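Local coordinates for teichoic acid biosynthesis protein F (PDB 3L7I), which is a teichoic acid biosynthesis protein whose modelled part has the two-domain GT-B architecture, built on two parallel beta sheets, at residues Gly445-Arg450 with Thr490-Ser495; Val626-Gly631 with Phe654-Met659. All blocks are in the same frame, centred on the assembly; numbering follows the deposited sequence.

Overall arrangement
Both contacts are buried and apolar, with no hydrogen bond across either, yet each lies within a different half of the GT-B fold. Contact 1 packs the loop after strand 438-441 on helix 487-496, beside the seven-stranded sheet; contact 2 packs helix 626-630 against the loop after strand 637-640, beside the six-stranded sheet. A proline against an isoleucine and a phenylalanine makes the first (139 Å² buried), and two methionines with a phenylalanine the second (115 Å²). Their centres are about 11 Å apart, and the loops meet where the halves adjoin: a probable hydrogen bond joins Leu448 O to Tyr655 N at 3.2 Å, and Leu448 also touches Met627 and Phe628.

Contact 1: residues Gly445-Arg450 with Thr490-Ser495; sequences GTPLKR and TEIFRS
The Phe493 ring receives the Pro447 ring obliquely, CE1 of the phenylalanine lying 3.7 Å from CG of the proline, while the ring of Phe497 meets the same phenylalanine with the two planes about 25° apart. In the seven-stranded half of the GT-B fold, helix 487-496 connects the parallel strands 481-484 and 504-506, and segment 445-450 belongs to the irregular chain that leaves strand 438-441. Pro447 carries most of the loop side; it alone of its segment has a side chain touching helix segment 490-495. The two backbones stay well apart, with 8.1 Å between the CA atoms of Pro447 and Ile492, and the contact is made by side chains alone. Hydrogen bonds beside it tie the loop to the start of the helix: Pro447 O to Tyr488 OH, Thr446 OG1 to Asn486 ND2. On the outer side of the helix, Arg494 NH2 meets Glu491 OE2 in a salt bridge of 3.1 Å. Pro447 CG is shared between two successive helix residues, for beyond Phe493 it also reaches Ile492. There CG1 sits beside the backbone N (chi1 -71°), leaving CG2 anti to that nitrogen as the branch that meets Pro447 CG, at 4.2 Å.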
ATOM      1  N   GLY A 445      20.752  11.499 -41.831  1.00 54.04           N
ATOM      2  CA  GLY A 445      20.712  12.276 -43.054  1.00 54.52           C
ATOM      3  C   GLY A 445      20.729  13.784 -42.974  1.00 54.87           C
ATOM      4  O   GLY A 445      20.217  14.370 -42.027  1.00 54.69           O
ATOM      5  N   THR A 446      21.323  14.399 -43.992  1.00 55.49           N
ATOM      6  CA  THR A 446      21.373  15.841 -44.107  1.00 56.07           C
ATOM      7  C   THR A 446      19.957  16.374 -44.184  1.00 56.08           C
ATOM      8  O   THR A 446      19.184  15.938 -45.037  1.00 56.10           O
ATOM      9  CB  THR A 446      22.121  16.294 -45.384  1.00 56.86           C
ATOM     10  OG1 THR A 446      23.517  15.969 -45.286  1.00 57.13           O
ATOM     11  CG2 THR A 446      21.973  17.788 -45.562  1.00 57.59           C
ATOM     12  N   PRO A 447      19.603  17.324 -43.297  1.00 56.23           N
ATOM     13  CA  PRO A 447      18.204  17.760 -43.263  1.00 56.38           C
ATOM     14  C   PRO A 447      17.896  18.667 -44.438  1.00 57.29           C
ATOM     15  O   PRO A 447      18.733  19.471 -44.837  1.00 57.93           O
ATOM     16  CB  PRO A 447      18.106  18.547 -41.955  1.00 56.48           C
ATOM     17  CG  PRO A 447      19.338  18.229 -41.206  1.00 56.16           C
ATOM     18  CD  PRO A 447      20.392  17.961 -42.234  1.00 56.39           C
ATOM     19  N   LEU A 448      16.706  18.496 -45.002  1.00 57.47           N
ATOM     20  CA  LEU A 448      16.160  19.436 -45.964  1.00 58.50           C
ATOM     21  C   LEU A 448      14.966  20.101 -45.292  1.00 58.95           C
ATOM     22  O   LEU A 448      14.767  21.307 -45.414  1.00 59.97           O
ATOM     23  CB  LEU A 448      15.722  18.714 -47.227  1.00 58.64           C
ATOM     24  CG  LEU A 448      14.782  19.491 -48.137  1.00 59.77           C
ATOM     25  CD1 LEU A 448      15.595  20.351 -49.067  1.00 60.60           C
ATOM     26  CD2 LEU A 448      13.878  18.549 -48.914  1.00 59.83           C
ATOM     27  N   LYS A 449      14.188  19.314 -44.562  1.00 60.61           N
ATOM     28  CA  LYS A 449      13.044  19.846 -43.839  1.00 59.98           C
ATOM     29  C   LYS A 449      13.426  20.262 -42.403  1.00 59.78           C
ATOM     30  O   LYS A 449      14.237  19.606 -41.745  1.00 59.56           O
ATOM     31  CB  LYS A 449      11.899  18.809 -43.812  1.00 58.95           C
ATOM     32  CG  LYS A 449      11.276  18.476 -45.185  1.00 59.58           C
ATOM     33  CD  LYS A 449      10.651  17.062 -45.218  1.00 59.01           C
ATOM     34  CE  LYS A 449       9.875  16.757 -46.525  1.00 60.00           C
ATOM     35  NZ  LYS A 449       8.399  17.142 -46.454  1.00 60.55           N
ATOM     36  N   ARG A 450      12.831  21.346 -41.916  1.00 73.73           N
ATOM     37  CA  ARG A 450      13.072  21.798 -40.549  1.00 73.82           C
ATOM     38  C   ARG A 450      12.597  20.774 -39.522  1.00 72.35           C
ATOM     39  O   ARG A 450      11.506  20.220 -39.656  1.00 71.45           O
ATOM     40  CB  ARG A 450      12.373  23.137 -40.291  1.00 74.72           C
ATOM     41  CG  ARG A 450      12.781  24.252 -41.226  1.00 76.44           C
ATOM     42  CD  ARG A 450      12.072  25.558 -40.869  1.00 77.55           C
ATOM     43  NE  ARG A 450      12.736  26.270 -39.773  1.00 78.70           N
ATOM     44  CZ  ARG A 450      13.713  27.164 -39.937  1.00 80.78           C
ATOM     45  NH1 ARG A 450      14.152  27.470 -41.165  1.00 81.81           N
ATOM     46  NH2 ARG A 450      14.249  27.753 -38.871  1.00 81.50           N
ATOM     47  N   THR A 490      26.081  20.493 -39.529  1.00 65.42           N
ATOM     48  CA  THR A 490      26.578  20.930 -38.235  1.00 66.30           C
ATOM     49  C   THR A 490      25.888  22.205 -37.766  1.00 66.92           C
ATOM     50  O   THR A 490      25.457  22.293 -36.629  1.00 66.47           O
ATOM     51  CB  THR A 490      28.090  21.214 -38.250  1.00 68.60           C
ATOM     52  OG1 THR A 490      28.811  20.042 -38.653  1.00 68.36           O
ATOM     53  CG2 THR A 490      28.560  21.654 -36.866  1.00 69.64           C
ATOM     54  N   GLU A 491      25.795  23.202 -38.637  1.00 86.53           N
ATOM     55  CA  GLU A 491      25.277  24.503 -38.228  1.00 90.61           C
ATOM     56  C   GLU A 491      23.807  24.377 -37.836  1.00 89.86           C
ATOM     57  O   GLU A 491      23.358  24.989 -36.864  1.00 91.81           O
ATOM     58  CB  GLU A 491      25.468  25.530 -39.343  1.00 95.29           C
ATOM     59  CG  GLU A 491      26.109  26.828 -38.871  1.00100.53           C
ATOM     60  CD  GLU A 491      27.629  26.716 -38.659  1.00100.66           C
ATOM     61  OE1 GLU A 491      28.391  26.991 -39.621  1.00102.70           O
ATOM     62  OE2 GLU A 491      28.064  26.374 -37.530  1.00 99.26           O
ATOM     63  N   ILE A 492      23.079  23.567 -38.602  1.00 65.86           N
ATOM     64  CA  ILE A 492      21.689  23.235 -38.341  1.00 64.29           C
ATOM     65  C   ILE A 492      21.564  22.427 -37.059  1.00 63.14           C
ATOM     66  O   ILE A 492      20.629  22.625 -36.296  1.00 62.78           O
ATOM     67  CB  ILE A 492      21.091  22.409 -39.490  1.00 63.01           C
ATOM     68  CG1 ILE A 492      20.913  23.268 -40.735  1.00 64.19           C
ATOM     69  CG2 ILE A 492      19.750  21.807 -39.106  1.00 61.46           C
ATOM     70  CD1 ILE A 492      20.614  22.459 -41.973  1.00 63.33           C
ATOM     71  N   PHE A 493      22.490  21.508 -36.811  1.00 62.76           N
ATOM     72  CA  PHE A 493      22.356  20.654 -35.636  1.00 61.77           C
ATOM     73  C   PHE A 493      22.577  21.441 -34.367  1.00 62.91           C
ATOM     74  O   PHE A 493      21.888  21.221 -33.378  1.00 62.34           O
ATOM     75  CB  PHE A 493      23.299  19.451 -35.673  1.00 61.30           C
ATOM     76  CG  PHE A 493      22.925  18.433 -36.695  1.00 60.00           C
ATOM     77  CD1 PHE A 493      21.654  18.404 -37.215  1.00 59.04           C
ATOM     78  CD2 PHE A 493      23.845  17.498 -37.131  1.00 59.96           C
ATOM     79  CE1 PHE A 493      21.317  17.484 -38.161  1.00 58.05           C
ATOM     80  CE2 PHE A 493      23.511  16.574 -38.081  1.00 58.96           C
ATOM     81  CZ  PHE A 493      22.247  16.571 -38.602  1.00 57.99           C
ATOM     82  N   ARG A 494      23.545  22.346 -34.405  1.00 82.75           N
ATOM     83  CA  ARG A 494      23.864  23.185 -33.267  1.00 85.74           C
ATOM     84  C   ARG A 494      22.631  23.963 -32.783  1.00 88.93           C
ATOM     85  O   ARG A 494      22.515  24.294 -31.610  1.00 90.92           O
ATOM     86  CB  ARG A 494      25.027  24.110 -33.628  1.00 88.53           C
ATOM     87  CG  ARG A 494      25.141  25.330 -32.750  1.00 93.11           C
ATOM     88  CD  ARG A 494      26.582  25.624 -32.410  1.00 94.30           C
ATOM     89  NE  ARG A 494      27.412  25.762 -33.603  1.00 94.64           N
ATOM     90  CZ  ARG A 494      28.703  26.078 -33.568  1.00 95.98           C
ATOM     91  NH1 ARG A 494      29.302  26.277 -32.398  1.00 96.89           N
ATOM     92  NH2 ARG A 494      29.396  26.189 -34.695  1.00 96.80           N
ATOM     93  N   SER A 495      21.698  24.224 -33.688  1.00 65.71           N
ATOM     94  CA  SER A 495      20.451  24.907 -33.364  1.00 65.88           C
ATOM     95  C   SER A 495      19.258  23.957 -33.147  1.00 64.10           C
ATOM     96  O   SER A 495      18.535  24.063 -32.155  1.00 64.21           O
ATOM     97  CB  SER A 495      20.113  25.899 -34.493  1.00 66.88           C
ATOM     98  OG  SER A 495      18.724  26.225 -34.539  1.00 66.68           O
TER

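Contact 2: residues Val626-Gly631 with Phe654-Met659; sequences VMFDYG and FYMNYM
Strand 618-621, helix 626-630 and strand 637-640 form a beta-alpha-beta crossover in the six-stranded half of the GT-B fold, and this contact joins the crossover helix to the loop that follows its second strand. Met656 carries the loop side. Its sulfur SD lies 4.1 Å from CE of Met627, and its terminal methyl CE lies near the plane of the Phe628 ring, at the edge, 4.0 Å from CE1 and 4.1 Å from CZ. One bent thioether thus serves two successive helix residues. Both methionines place CG between the backbone N and the carbonyl carbon, but they differ further out: Met627 is extended beyond CG, whereas Met656 turns at chi2 (142°) and again at chi3 (44°), the second turn directing CE to the Phe628 ring edge while SD faces Met627 CE. Met627 CG covers one face of the Phe628 ring, 4.3 Å above the ring plane, over its centre. Behind Met656 the chain folds through an inverse gamma turn centred on Asn657, with a weak bond from Tyr658 N to Met656 O. Within the helix Val626 O accepts from both Asp629 N and Tyr630 N. Towards the sheet, Met627 and Tyr658 both touch Phe639 of strand 637-640; elsewhere the Phe628 ring meets Phe698 on helix 688-698, and Tyr655 rests on Ile492 of helix 487-496.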
ATOM      1  N   VAL A 626      17.540  12.082 -49.240  1.00 58.65           N
ATOM      2  CA  VAL A 626      18.334  11.168 -50.058  1.00 57.90           C
ATOM      3  C   VAL A 626      19.160  11.876 -51.119  1.00 57.81           C
ATOM      4  O   VAL A 626      20.204  11.383 -51.512  1.00 57.81           O
ATOM      5  CB  VAL A 626      17.519  10.050 -50.781  1.00 56.96           C
ATOM      6  CG1 VAL A 626      16.990   9.040 -49.794  1.00 57.28           C
ATOM      7  CG2 VAL A 626      16.415  10.650 -51.664  1.00 56.57           C
ATOM      8  N   MET A 627      18.706  13.013 -51.614  1.00 58.00           N
ATOM      9  CA  MET A 627      19.499  13.666 -52.643  1.00 58.22           C
ATOM     10  C   MET A 627      20.917  13.965 -52.132  1.00 59.19           C
ATOM     11  O   MET A 627      21.874  13.988 -52.908  1.00 59.45           O
ATOM     12  CB  MET A 627      18.815  14.936 -53.132  1.00 58.72           C
ATOM     13  CG  MET A 627      18.463  15.885 -52.028  1.00 59.74           C
ATOM     14  SD  MET A 627      17.984  17.468 -52.710  1.00 60.85           S
ATOM     15  CE  MET A 627      17.709  18.415 -51.204  1.00 62.36           C
ATOM     16  N   PHE A 628      21.048  14.183 -50.827  1.00 59.99           N
ATOM     17  CA  PHE A 628      22.329  14.562 -50.270  1.00 61.27           C
ATOM     18  C   PHE A 628      23.236  13.351 -50.210  1.00 61.18           C
ATOM     19  O   PHE A 628      24.456  13.491 -50.152  1.00 62.26           O
ATOM     20  CB  PHE A 628      22.184  15.151 -48.866  1.00 62.49           C
ATOM     21  CG  PHE A 628      21.417  16.436 -48.811  1.00 63.10           C
ATOM     22  CD1 PHE A 628      21.880  17.563 -49.455  1.00 63.94           C
ATOM     23  CD2 PHE A 628      20.248  16.524 -48.093  1.00 63.16           C
ATOM     24  CE1 PHE A 628      21.188  18.741 -49.396  1.00 64.80           C
ATOM     25  CE2 PHE A 628      19.553  17.708 -48.030  1.00 64.04           C
ATOM     26  CZ  PHE A 628      20.023  18.814 -48.683  1.00 64.86           C
ATOM     27  N   ASP A 629      22.648  12.163 -50.195  1.00 60.19           N
ATOM     28  CA  ASP A 629      23.434  10.942 -50.151  1.00 60.32           C
ATOM     29  C   ASP A 629      23.909  10.617 -51.549  1.00 59.85           C
ATOM     30  O   ASP A 629      25.111  10.465 -51.810  1.00 60.74           O
ATOM     31  CB  ASP A 629      22.588   9.774 -49.649  1.00 59.73           C
ATOM     32  CG  ASP A 629      22.176   9.932 -48.201  1.00 60.56           C
ATOM     33  OD1 ASP A 629      20.959   9.825 -47.926  1.00 60.06           O
ATOM     34  OD2 ASP A 629      23.065  10.161 -47.339  1.00 61.95           O
ATOM     35  N   TYR A 630      22.940  10.510 -52.450  1.00 58.69           N
ATOM     36  CA  TYR A 630      23.187  10.098 -53.824  1.00 58.34           C
ATOM     37  C   TYR A 630      24.216  11.010 -54.481  1.00 59.30           C
ATOM     38  O   TYR A 630      24.964  10.585 -55.358  1.00 59.72           O
ATOM     39  CB  TYR A 630      21.872  10.077 -54.595  1.00 57.28           C
ATOM     40  CG  TYR A 630      22.018   9.586 -55.982  1.00 57.12           C
ATOM     41  CD1 TYR A 630      22.275   8.253 -56.237  1.00 57.06           C
ATOM     42  CD2 TYR A 630      21.920  10.453 -57.053  1.00 57.33           C
ATOM     43  CE1 TYR A 630      22.432   7.792 -57.553  1.00 57.21           C
ATOM     44  CE2 TYR A 630      22.073  10.009 -58.362  1.00 57.50           C
ATOM     45  CZ  TYR A 630      22.322   8.682 -58.602  1.00 57.42           C
ATOM     46  OH  TYR A 630      22.472   8.243 -59.884  1.00 57.84           O
ATOM     47  N   GLY A 631      24.266  12.255 -54.012  1.00 59.93           N
ATOM     48  CA  GLY A 631      25.170  13.276 -54.526  1.00 61.17           C
ATOM     49  C   GLY A 631      26.657  12.970 -54.416  1.00 62.52           C
ATOM     50  O   GLY A 631      27.478  13.556 -55.117  1.00 63.69           O
ATOM     51  N   PHE A 654      12.311  24.963 -45.515  1.00 72.49           N
ATOM     52  CA  PHE A 654      13.463  24.218 -46.001  1.00 72.11           C
ATOM     53  C   PHE A 654      14.688  25.024 -45.614  1.00 74.27           C
ATOM     54  O   PHE A 654      14.650  26.251 -45.620  1.00 76.64           O
ATOM     55  CB  PHE A 654      13.417  24.123 -47.520  1.00 72.86           C
ATOM     56  CG  PHE A 654      12.541  23.017 -48.045  1.00 70.60           C
ATOM     57  CD1 PHE A 654      11.754  22.261 -47.190  1.00 68.23           C
ATOM     58  CD2 PHE A 654      12.487  22.755 -49.407  1.00 71.03           C
ATOM     59  CE1 PHE A 654      10.944  21.243 -47.688  1.00 66.34           C
ATOM     60  CE2 PHE A 654      11.681  21.758 -49.907  1.00 69.14           C
ATOM     61  CZ  PHE A 654      10.909  20.995 -49.041  1.00 66.80           C
ATOM     62  N   TYR A 655      15.780  24.351 -45.281  1.00 73.64           N
ATOM     63  CA  TYR A 655      16.976  25.069 -44.864  1.00 75.79           C
ATOM     64  C   TYR A 655      17.702  25.616 -46.066  1.00 78.22           C
ATOM     65  O   TYR A 655      18.378  26.645 -45.983  1.00 80.86           O
ATOM     66  CB  TYR A 655      17.926  24.174 -44.092  1.00 74.51           C
ATOM     67  CG  TYR A 655      17.422  23.742 -42.739  1.00 72.52           C
ATOM     68  CD1 TYR A 655      17.340  24.639 -41.679  1.00 73.60           C
ATOM     69  CD2 TYR A 655      17.065  22.416 -42.507  1.00 69.66           C
ATOM     70  CE1 TYR A 655      16.901  24.231 -40.440  1.00 71.86           C
ATOM     71  CE2 TYR A 655      16.631  22.010 -41.275  1.00 67.96           C
ATOM     72  CZ  TYR A 655      16.550  22.919 -40.254  1.00 69.05           C
ATOM     73  OH  TYR A 655      16.108  22.476 -39.041  1.00 67.37           O
ATOM     74  N   MET A 656      17.570  24.926 -47.189  1.00 77.46           N
ATOM     75  CA  MET A 656      18.252  25.374 -48.383  1.00 79.75           C
ATOM     76  C   MET A 656      17.322  26.075 -49.361  1.00 80.94           C
ATOM     77  O   MET A 656      16.092  26.016 -49.243  1.00 79.67           O
ATOM     78  CB  MET A 656      18.951  24.214 -49.060  1.00 78.64           C
ATOM     79  CG  MET A 656      18.028  23.101 -49.432  1.00 75.92           C
ATOM     80  SD  MET A 656      18.549  22.422 -51.015  1.00 76.30           S
ATOM     81  CE  MET A 656      20.319  22.346 -50.770  1.00 77.77           C
ATOM     82  N   ASN A 657      17.921  26.766 -50.322  1.00 88.20           N
ATOM     83  CA  ASN A 657      17.128  27.435 -51.328  1.00 88.72           C
ATOM     84  C   ASN A 657      16.821  26.500 -52.493  1.00 85.27           C
ATOM     85  O   ASN A 657      17.537  26.462 -53.493  1.00 86.52           O
ATOM     86  CB  ASN A 657      17.787  28.725 -51.788  1.00 94.07           C
ATOM     87  CG  ASN A 657      16.810  29.634 -52.486  1.00 95.25           C
ATOM     88  OD1 ASN A 657      15.847  29.163 -53.101  1.00 92.07           O
ATOM     89  ND2 ASN A 657      17.034  30.943 -52.390  1.00100.08           N
ATOM     90  N   TYR A 658      15.741  25.744 -52.323  1.00 81.14           N
ATOM     91  CA  TYR A 658      15.300  24.705 -53.255  1.00 79.50           C
ATOM     92  C   TYR A 658      15.153  25.168 -54.701  1.00 81.49           C
ATOM     93  O   TYR A 658      15.504  24.443 -55.641  1.00 81.17           O
ATOM     94  CB  TYR A 658      13.949  24.183 -52.795  1.00 77.15           C
ATOM     95  CG  TYR A 658      13.464  22.929 -53.479  1.00 75.04           C
ATOM     96  CD1 TYR A 658      13.722  21.684 -52.934  1.00 72.54           C
ATOM     97  CD2 TYR A 658      12.713  22.994 -54.638  1.00 75.65           C
ATOM     98  CE1 TYR A 658      13.267  20.534 -53.530  1.00 70.72           C
ATOM     99  CE2 TYR A 658      12.251  21.845 -55.258  1.00 73.83           C
ATOM    100  CZ  TYR A 658      12.529  20.608 -54.692  1.00 71.36           C
ATOM    101  OH  TYR A 658      12.071  19.446 -55.288  1.00 69.65           O
ATOM    102  N   MET A 659      14.601  26.366 -54.875  1.00 86.21           N
ATOM    103  CA  MET A 659      14.342  26.885 -56.194  1.00 87.62           C
ATOM    104  C   MET A 659      15.620  27.020 -56.994  1.00 90.16           C
ATOM    105  O   MET A 659      15.596  27.004 -58.222  1.00 90.49           O
ATOM    106  CB  MET A 659      13.631  28.224 -56.097  1.00 90.56           C
ATOM    107  CG  MET A 659      12.270  28.212 -56.745  1.00 88.97           C
ATOM    108  SD  MET A 659      11.424  26.665 -56.433  1.00 83.59           S
ATOM    109  CE  MET A 659      10.013  27.239 -55.482  1.00 83.79           C
TER